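Local coordinates for protein EscN (Escherichia coli O127:H6, PDB 2OBL) that belongs to the ATP synthase alpha/beta family within the P-loop NTPase clan and is a component of the bacterial type III secretion system, at residues 20-23 with 29-32; 146-151 with 162-167; 285-290 with 319-324. The protein carries 1 engineered substitution. All coordinates share one frame; numbering follows the deposited sequence.

The three contacts follow one another along the chain. Contacts 1 and 2 lie on the same side of the chain's centre, about 16 Å apart between centres, and they touch: Gly20 N packs 3.9 Å from Thr147 CG2. Contact 2 belongs to the nucleotide-binding domain, where its strand ends at Asp167, bound to imidazole and to Lys84 of the probable P-loop. Contact 3 sits in the helical C-terminal domain across the centre, about 34 Å from contact 2 between centres and about 18 Å at the nearest atoms. From contact 1 it is separated by about 48 Å between centres. The calcium site, Asn229 and Asp234, uses residues of none of the three.

Contact 1 (20-23 with 29-32)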
loop_
_atom_site.group_PDB
_atom_site.type_symbol
_atom_site.label_atom_id
_atom_site.label_comp_id
_atom_site.label_asym_id
_atom_site.label_seq_id
_atom_site.Cartn_x
_atom_site.Cartn_y
_atom_site.Cartn_z
ATOM N N GLY A 20 2.910 20.750 5.842
ATOM C CA GLY A 20 1.647 20.740 6.573
ATOM C C GLY A 20 0.711 21.932 6.407
ATOM O O GLY A 20 -0.354 21.984 7.028
ATOM N N ARG A 21 1.077 22.872 5.543
ATOM C CA ARG A 21 0.272 24.081 5.355
ATOM C C ARG A 21 -0.867 23.828 4.368
ATOM O O ARG A 21 -0.639 23.336 3.270
ATOM C CB ARG A 21 1.158 25.244 4.874
ATOM C CG ARG A 21 2.297 25.592 5.838
ATOM C CD ARG A 21 3.538 26.142 5.127
ATOM N NE ARG A 21 3.406 27.548 4.753
ATOM C CZ ARG A 21 3.407 27.996 3.501
ATOM N NH1 ARG A 21 3.555 27.154 2.484
ATOM N NH2 ARG A 21 3.270 29.292 3.267
ATOM N N PRO A 22 -2.108 24.128 4.770
ATOM C CA PRO A 22 -3.233 24.057 3.829
ATOM C C PRO A 22 -2.972 24.803 2.510
ATOM O O PRO A 22 -2.482 25.932 2.523
ATOM C CB PRO A 22 -4.376 24.710 4.610
ATOM C CG PRO A 22 -4.049 24.423 6.038
ATOM C CD PRO A 22 -2.542 24.523 6.123
ATOM N N MET A 23 -3.297 24.157 1.387
ATOM C CA MET A 23 -3.031 24.699 0.049
ATOM C C MET A 23 -4.271 25.263 -0.654
ATOM O O MET A 23 -4.154 25.978 -1.653
ATOM C CB MET A 23 -2.398 23.626 -0.835
ATOM C CG MET A 23 -0.945 23.370 -0.502
ATOM S SD MET A 23 -0.188 22.181 -1.598
ATOM C CE MET A 23 -1.274 20.796 -1.370
ATOM N N ALA A 29 -9.561 30.381 7.657
ATOM C CA ALA A 29 -8.513 29.381 7.805
ATOM C C ALA A 29 -8.917 28.256 8.751
ATOM O O ALA A 29 -9.626 28.481 9.731
ATOM C CB ALA A 29 -7.216 30.038 8.281
ATOM N N PRO A 30 -8.459 27.027 8.461
ATOM C CA PRO A 30 -8.723 25.947 9.401
ATOM C C PRO A 30 -8.064 26.213 10.755
ATOM O O PRO A 30 -7.018 26.861 10.827
ATOM C CB PRO A 30 -8.137 24.710 8.714
ATOM C CG PRO A 30 -7.237 25.230 7.635
ATOM C CD PRO A 30 -7.726 26.584 7.263
ATOM N N TYR A 31 -8.721 25.755 11.815
ATOM C CA TYR A 31 -8.219 25.866 13.180
ATOM C C TYR A 31 -7.264 24.715 13.476
ATOM O O TYR A 31 -7.682 23.555 13.563
ATOM C CB TYR A 31 -9.400 25.830 14.146
ATOM C CG TYR A 31 -9.053 25.931 15.613
ATOM C CD1 TYR A 31 -8.322 27.003 16.107
ATOM C CD2 TYR A 31 -9.490 24.963 16.510
ATOM C CE1 TYR A 31 -8.018 27.099 17.462
ATOM C CE2 TYR A 31 -9.195 25.049 17.863
ATOM C CZ TYR A 31 -8.460 26.120 18.332
ATOM O OH TYR A 31 -8.166 26.205 19.675
ATOM N N LEU A 32 -5.977 25.032 13.595
ATOM C CA LEU A 32 -4.950 24.021 13.845
ATOM C C LEU A 32 -4.128 24.440 15.050
ATOM O O LEU A 32 -3.053 25.023 14.909
ATOM C CB LEU A 32 -4.050 23.851 12.625
ATOM C CG LEU A 32 -4.734 23.435 11.321
ATOM C CD1 LEU A 32 -3.742 23.444 10.176
ATOM C CD2 LEU A 32 -5.394 22.062 11.452
#
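Arg21 NH1 forms a salt bridge with Asp17 OD2, and the next residue, Pro22, lays its ring against Pro30 on the other limb of the same loop. The two limbs, 20-23 and 29-32, belong to the long irregular connection between strand 15-16 and strand 34-37, and neither has helix or strand geometry of its own. They meet at the surface of the protein, the centre of the contact lying about 26 Å from the centre of the chain, and bury 101 Å² between them. Backbones stay well apart, with Pro22 CA and Pro30 CA 8.0 Å from each other, so the touching is left to side chains alone.

Pro22 carries the largest share. Its CG lies 3.7 Å from Pro30 CG, ring corner against ring corner, and the two side chains run past each other in opposite directions. Pro22 CB is the next atom in line, 4.2 Å from Pro30 CG. From a second direction comes Leu32, whose CD1 stands 4.3 Å from Pro22 CG; the directions from this CG to Pro30 CG and to Leu32 CD1 open at about 72°. Leu32 reaches that far because its chain is extended, with CD1 anti to CA (chi2 174°).

The patch continues beyond the two limbs: Pro22 also rests on Ile16, Pro30 on Ala10 and Arg14, and Leu32 on Leu11. A backbone hydrogen bond between Met23 and Leu15 ties the first limb to strand 15-16. Gly20, two residues before Pro22, has a positive phi of 91°, in a backbone shape that favours glycine. Leu32 CD1 also comes 4.4 Å from the neighbouring ring carbon, Pro22 CD.

Contact 2 (146-151 with 162-167); sequences FTATTI and VLLMMD. With IMD (imidazole), chain D.
The imidazole meets the Asp167 carboxylate through its edge, three residues along the strand from Leu164, which packs on Ala148 and Thr149 of helix 138-156. The bond from imidazole N3 to Asp167 OD2 is 2.6 Å long and nearly straight, 167° at the hydrogen. OD2 lies close to the ring plane, whereas N3 stands about 2.0 Å above the carboxylate plane; the two flat groups are turned roughly 70° from each other. The CB of Phe146 leaves the helix away from the strand, and its ring meets that of Tyr39 with the planes inclined.

Strands 127-132 and 161-167, joined through helix 138-156, form a parallel beta-alpha-beta crossover that passes over strand 99-105. Leu164 fills the helix-strand interface with its two branches divided: CD1 comes 3.9 Å from Ala148 CB, while CD2 lies 3.8 Å from Thr149 OG1. Its CG is anti to the backbone N (chi1 172°), which carries both methyls up to the helix. Thr149 OG1 is satisfied within the helix by Ala145 O. One residue further along, Phe146 O accepts from both Thr150 N and Thr150 OG1, the hydroxyl at 3.0 Å and well above the carbonyl plane.

Asp167 OD1 is hydrogen-bonded to Thr220 OG1, and OD2 has a salt bridge to Lys84. A strand of apolar residues ending in this aspartate beside a P-loop lysine is consistent with a Walker B segment. The chemistry is therefore split: Leu164 methyls meet Ala148 CB and an already bonded threonine hydroxyl, while the carboxylate gathers polar partners, including an imidazole probably taken from the crystallisation liquor.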
loop_
_atom_site.group_PDB
_atom_site.type_symbol
_atom_site.label_atom_id
_atom_site.label_comp_id
_atom_site.label_asym_id
_atom_site.label_seq_id
_atom_site.Cartn_x
_atom_site.Cartn_y
_atom_site.Cartn_z
ATOM N N PHE A 146 7.433 12.786 6.392
ATOM C CA PHE A 146 7.420 12.967 7.847
ATOM C C PHE A 146 6.147 13.673 8.278
ATOM O O PHE A 146 5.539 13.310 9.274
ATOM C CB PHE A 146 8.659 13.739 8.293
ATOM C CG PHE A 146 9.940 12.987 8.083
ATOM C CD1 PHE A 146 10.483 12.225 9.114
ATOM C CD2 PHE A 146 10.605 13.039 6.859
ATOM C CE1 PHE A 146 11.666 11.510 8.930
ATOM C CE2 PHE A 146 11.780 12.322 6.658
ATOM C CZ PHE A 146 12.313 11.558 7.695
ATOM N N THR A 147 5.735 14.678 7.516
ATOM C CA THR A 147 4.479 15.376 7.794
ATOM C C THR A 147 3.299 14.406 7.824
ATOM O O THR A 147 2.505 14.389 8.774
ATOM C CB THR A 147 4.226 16.450 6.732
ATOM O OG1 THR A 147 5.175 17.512 6.913
ATOM C CG2 THR A 147 2.797 16.985 6.817
ATOM N N ALA A 148 3.206 13.574 6.796
ATOM C CA ALA A 148 2.162 12.560 6.731
ATOM C C ALA A 148 2.217 11.627 7.940
ATOM O O ALA A 148 1.201 11.330 8.556
ATOM C CB ALA A 148 2.293 11.767 5.432
ATOM N N THR A 149 3.414 11.179 8.280
ATOM C CA THR A 149 3.583 10.237 9.378
ATOM C C THR A 149 3.140 10.876 10.701
ATOM O O THR A 149 2.438 10.260 11.507
ATOM C CB THR A 149 5.024 9.680 9.442
ATOM O OG1 THR A 149 5.349 9.041 8.197
ATOM C CG2 THR A 149 5.159 8.630 10.580
ATOM N N THR A 150 3.534 12.122 10.896
ATOM C CA THR A 150 3.197 12.872 12.109
ATOM C C THR A 150 1.690 13.077 12.232
ATOM O O THR A 150 1.120 12.943 13.307
ATOM C CB THR A 150 3.940 14.214 12.131
ATOM O OG1 THR A 150 5.352 13.950 12.197
ATOM C CG2 THR A 150 3.534 15.037 13.370
ATOM N N ILE A 151 1.045 13.399 11.120
ATOM C CA ILE A 151 -0.402 13.559 11.118
ATOM C C ILE A 151 -1.113 12.233 11.437
ATOM O O ILE A 151 -2.101 12.203 12.186
ATOM C CB ILE A 151 -0.892 14.165 9.790
ATOM C CG1 ILE A 151 -0.428 15.629 9.672
ATOM C CG2 ILE A 151 -2.412 14.085 9.696
ATOM C CD1 ILE A 151 -0.574 16.196 8.265
ATOM N N VAL A 162 -5.843 4.308 11.771
ATOM C CA VAL A 162 -5.377 5.137 10.668
ATOM C C VAL A 162 -4.734 4.294 9.561
ATOM O O VAL A 162 -4.005 3.350 9.834
ATOM C CB VAL A 162 -4.355 6.171 11.168
ATOM C CG1 VAL A 162 -3.871 7.062 10.021
ATOM C CG2 VAL A 162 -4.954 7.018 12.309
ATOM N N LEU A 163 -5.034 4.631 8.317
ATOM C CA LEU A 163 -4.283 4.092 7.180
ATOM C C LEU A 163 -3.376 5.187 6.646
ATOM O O LEU A 163 -3.853 6.223 6.177
ATOM C CB LEU A 163 -5.222 3.605 6.073
ATOM C CG LEU A 163 -4.544 3.217 4.753
ATOM C CD1 LEU A 163 -3.519 2.114 4.973
ATOM C CD2 LEU A 163 -5.556 2.814 3.665
ATOM N N LEU A 164 -2.068 4.968 6.746
ATOM C CA LEU A 164 -1.088 5.872 6.146
ATOM C C LEU A 164 -0.712 5.296 4.787
ATOM O O LEU A 164 -0.276 4.147 4.691
ATOM C CB LEU A 164 0.158 5.957 7.024
ATOM C CG LEU A 164 1.364 6.716 6.450
ATOM C CD1 LEU A 164 1.016 8.204 6.213
ATOM C CD2 LEU A 164 2.538 6.583 7.419
ATOM N N MET A 165 -0.890 6.079 3.731
ATOM C CA MET A 165 -0.604 5.571 2.400
ATOM C C MET A 165 0.349 6.524 1.692
ATOM O O MET A 165 0.002 7.676 1.420
ATOM C CB MET A 165 -1.900 5.375 1.592
ATOM C CG MET A 165 -1.646 4.964 0.140
ATOM S SD MET A 165 -3.129 4.706 -0.890
ATOM C CE MET A 165 -3.820 3.215 -0.197
ATOM N N MET A 166 1.552 6.045 1.416
ATOM C CA MET A 166 2.595 6.898 0.881
ATOM C C MET A 166 2.932 6.473 -0.539
ATOM O O MET A 166 3.476 5.395 -0.757
ATOM C CB MET A 166 3.841 6.832 1.757
ATOM C CG MET A 166 4.963 7.693 1.187
ATOM S SD MET A 166 6.469 7.674 2.164
ATOM C CE MET A 166 5.794 7.916 3.785
ATOM N N ASP A 167 2.596 7.328 -1.499
ATOM C CA ASP A 167 2.852 7.064 -2.909
ATOM C C ASP A 167 3.761 8.206 -3.376
ATOM O O ASP A 167 3.254 9.265 -3.752
ATOM C CB ASP A 167 1.509 7.072 -3.676
ATOM C CG ASP A 167 1.631 6.609 -5.134
ATOM O OD1 ASP A 167 2.509 5.787 -5.467
ATOM O OD2 ASP A 167 0.825 7.074 -5.971
HETATM N N1 IMD D . 1.267 11.757 -6.723
HETATM C C2 IMD D . 1.631 10.626 -6.080
HETATM N N3 IMD D . 0.770 9.643 -6.453
HETATM C C4 IMD D . -0.134 10.156 -7.326
HETATM C C5 IMD D . 0.178 11.497 -7.492
#

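Contact 3 (285-290 with 319-324); sequences KKLIAT and KLIQNF
This is a small apolar helix-to-helix contact within the C-terminal domain, where the last turns of helix 275-290 meet helix 318-325. Three side chains make it, Leu287 and Ile288 on one helix and Ile321 on the other, and together the segments bury 140 Å². Ile321 contributes about half of that area. The backbones come closest at Ile288 and Ile321, whose CA atoms are 7.5 Å apart.

Ile321 divides its branches between the two neighbours facing it. Its CD1 touches Leu287, 3.6 Å from CB and 3.8 Å from CD1, and here the side chains cross at about a right angle. The other branch, Ile321 CG2, lies 3.5 Å from Ile288 CG1 and 4.1 Å from Ile288 CD1, where the crossing is oblique. The division follows from the torsions: CG2 is anti to the backbone N while CG1 is anti to the carbonyl carbon (chi1 -68°), and the extended outer bond (chi2 166°) carries CD1 forward to Leu287.

Surrounding parts of the fold close in on Leu287 and Ile288. Leu287 also touches Lys313 of helix 309-316 and Asn317 after it, and Ile288 touches Ile261. Separately, helix 318-325 packs through Phe324 against Ser341, Leu342 and Val345 of helix 335-345.

Near the end of the first helix, Lys286 O takes two donors from one residue: Thr290 N at 2.9 Å and Thr290 OG1 at 3.0 Å reach it from opposite faces of the carbonyl plane. The hydroxyl thus turns back onto its own helix. Helices packed through aliphatic side chains, with helix 309-316 of the connection touched by Leu287 and Thr290, are consistent with the helical C-terminal domain found in relatives of the ATP synthase alpha/beta family.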
loop_
_atom_site.group_PDB
_atom_site.type_symbol
_atom_site.label_atom_id
_atom_site.label_comp_id
_atom_site.label_asym_id
_atom_site.label_seq_id
_atom_site.Cartn_x
_atom_site.Cartn_y
_atom_site.Cartn_z
ATOM N N LYS A 285 -3.913 -20.445 -3.997
ATOM C CA LYS A 285 -2.608 -20.048 -4.528
ATOM C C LYS A 285 -1.989 -21.158 -5.378
ATOM O O LYS A 285 -1.447 -20.907 -6.459
ATOM C CB LYS A 285 -1.661 -19.673 -3.393
ATOM C CG LYS A 285 -1.902 -18.280 -2.822
ATOM C CD LYS A 285 -1.001 -18.033 -1.639
ATOM C CE LYS A 285 -1.807 -17.532 -0.471
ATOM N NZ LYS A 285 -1.037 -17.600 0.808
ATOM N N LYS A 286 -2.083 -22.388 -4.889
ATOM C CA LYS A 286 -1.546 -23.532 -5.616
ATOM C C LYS A 286 -2.302 -23.715 -6.923
ATOM O O LYS A 286 -1.700 -23.992 -7.965
ATOM C CB LYS A 286 -1.605 -24.793 -4.757
ATOM C CG LYS A 286 -0.471 -24.879 -3.739
ATOM C CD LYS A 286 -0.858 -25.692 -2.507
ATOM C CE LYS A 286 0.228 -25.622 -1.431
ATOM N NZ LYS A 286 -0.075 -26.481 -0.241
ATOM N N LEU A 287 -3.615 -23.526 -6.876
ATOM C CA LEU A 287 -4.428 -23.660 -8.076
ATOM C C LEU A 287 -4.046 -22.608 -9.112
ATOM O O LEU A 287 -3.892 -22.923 -10.293
ATOM C CB LEU A 287 -5.921 -23.602 -7.751
ATOM C CG LEU A 287 -6.480 -24.829 -7.013
ATOM C CD1 LEU A 287 -7.956 -24.648 -6.751
ATOM C CD2 LEU A 287 -6.233 -26.115 -7.791
ATOM N N ILE A 288 -3.890 -21.367 -8.659
ATOM C CA ILE A 288 -3.423 -20.280 -9.523
ATOM C C ILE A 288 -2.072 -20.607 -10.158
ATOM O O ILE A 288 -1.873 -20.381 -11.352
ATOM C CB ILE A 288 -3.309 -18.952 -8.749
ATOM C CG1 ILE A 288 -4.697 -18.427 -8.382
ATOM C CG2 ILE A 288 -2.546 -17.907 -9.568
ATOM C CD1 ILE A 288 -4.677 -17.226 -7.430
ATOM N N ALA A 289 -1.151 -21.139 -9.361
ATOM C CA ALA A 289 0.196 -21.448 -9.847
ATOM C C ALA A 289 0.212 -22.605 -10.846
ATOM O O ALA A 289 1.014 -22.616 -11.779
ATOM C CB ALA A 289 1.129 -21.747 -8.680
ATOM N N THR A 290 -0.674 -23.576 -10.652
ATOM C CA THR A 290 -0.647 -24.794 -11.463
ATOM C C THR A 290 -1.458 -24.695 -12.756
ATOM O O THR A 290 -1.335 -25.551 -13.631
ATOM C CB THR A 290 -1.088 -26.044 -10.651
ATOM O OG1 THR A 290 -2.437 -25.884 -10.194
ATOM C CG2 THR A 290 -0.172 -26.260 -9.450
ATOM N N LYS A 319 -12.337 -20.164 -13.999
ATOM C CA LYS A 319 -13.285 -19.046 -14.058
ATOM C C LYS A 319 -13.693 -18.529 -12.680
ATOM O O LYS A 319 -13.848 -17.324 -12.485
ATOM C CB LYS A 319 -14.529 -19.413 -14.873
ATOM C CG LYS A 319 -15.490 -18.246 -15.078
ATOM C CD LYS A 319 -16.782 -18.692 -15.751
ATOM C CE LYS A 319 -17.878 -17.649 -15.564
ATOM N NZ LYS A 319 -19.236 -18.182 -15.885
ATOM N N LEU A 320 -13.882 -19.441 -11.730
ATOM C CA LEU A 320 -14.219 -19.045 -10.368
ATOM C C LEU A 320 -13.067 -18.261 -9.752
ATOM O O LEU A 320 -13.257 -17.169 -9.212
ATOM C CB LEU A 320 -14.524 -20.271 -9.511
ATOM C CG LEU A 320 -15.900 -20.895 -9.734
ATOM C CD1 LEU A 320 -16.085 -22.065 -8.792
ATOM C CD2 LEU A 320 -16.988 -19.852 -9.538
ATOM N N ILE A 321 -11.874 -18.836 -9.847
ATOM C CA ILE A 321 -10.667 -18.231 -9.293
ATOM C C ILE A 321 -10.383 -16.860 -9.917
ATOM O O ILE A 321 -10.107 -15.893 -9.210
ATOM C CB ILE A 321 -9.449 -19.170 -9.458
ATOM C CG1 ILE A 321 -9.620 -20.412 -8.571
ATOM C CG2 ILE A 321 -8.158 -18.441 -9.111
ATOM C CD1 ILE A 321 -8.660 -21.538 -8.893
ATOM N N GLN A 322 -10.474 -16.778 -11.241
ATOM C CA GLN A 322 -10.209 -15.523 -11.935
ATOM C C GLN A 322 -11.244 -14.441 -11.612
ATOM O O GLN A 322 -10.883 -13.285 -11.408
ATOM C CB GLN A 322 -10.083 -15.746 -13.450
ATOM C CG GLN A 322 -8.874 -16.586 -13.844
ATOM C CD GLN A 322 -7.562 -15.970 -13.383
ATOM O OE1 GLN A 322 -6.734 -16.627 -12.747
ATOM N NE2 GLN A 322 -7.375 -14.699 -13.692
ATOM N N ASN A 323 -12.522 -14.813 -11.551
ATOM C CA ASN A 323 -13.570 -13.869 -11.144
ATOM C C ASN A 323 -13.406 -13.384 -9.707
ATOM O O ASN A 323 -13.886 -12.301 -9.340
ATOM C CB ASN A 323 -14.959 -14.493 -11.293
ATOM C CG ASN A 323 -15.411 -14.581 -12.729
ATOM O OD1 ASN A 323 -14.743 -14.088 -13.639
ATOM N ND2 ASN A 323 -16.558 -15.210 -12.943
ATOM N N PHE A 324 -12.744 -14.204 -8.897
ATOM C CA PHE A 324 -12.484 -13.869 -7.503
ATOM C C PHE A 324 -11.343 -12.843 -7.391
ATOM O O PHE A 324 -11.491 -11.791 -6.755
ATOM C CB PHE A 324 -12.150 -15.139 -6.711
ATOM C CG PHE A 324 -11.772 -14.884 -5.266
ATOM C CD1 PHE A 324 -12.746 -14.626 -4.312
ATOM C CD2 PHE A 324 -10.443 -14.911 -4.867
ATOM C CE1 PHE A 324 -12.405 -14.396 -2.988
ATOM C CE2 PHE A 324 -10.091 -14.668 -3.535
ATOM C CZ PHE A 324 -11.076 -14.418 -2.601
#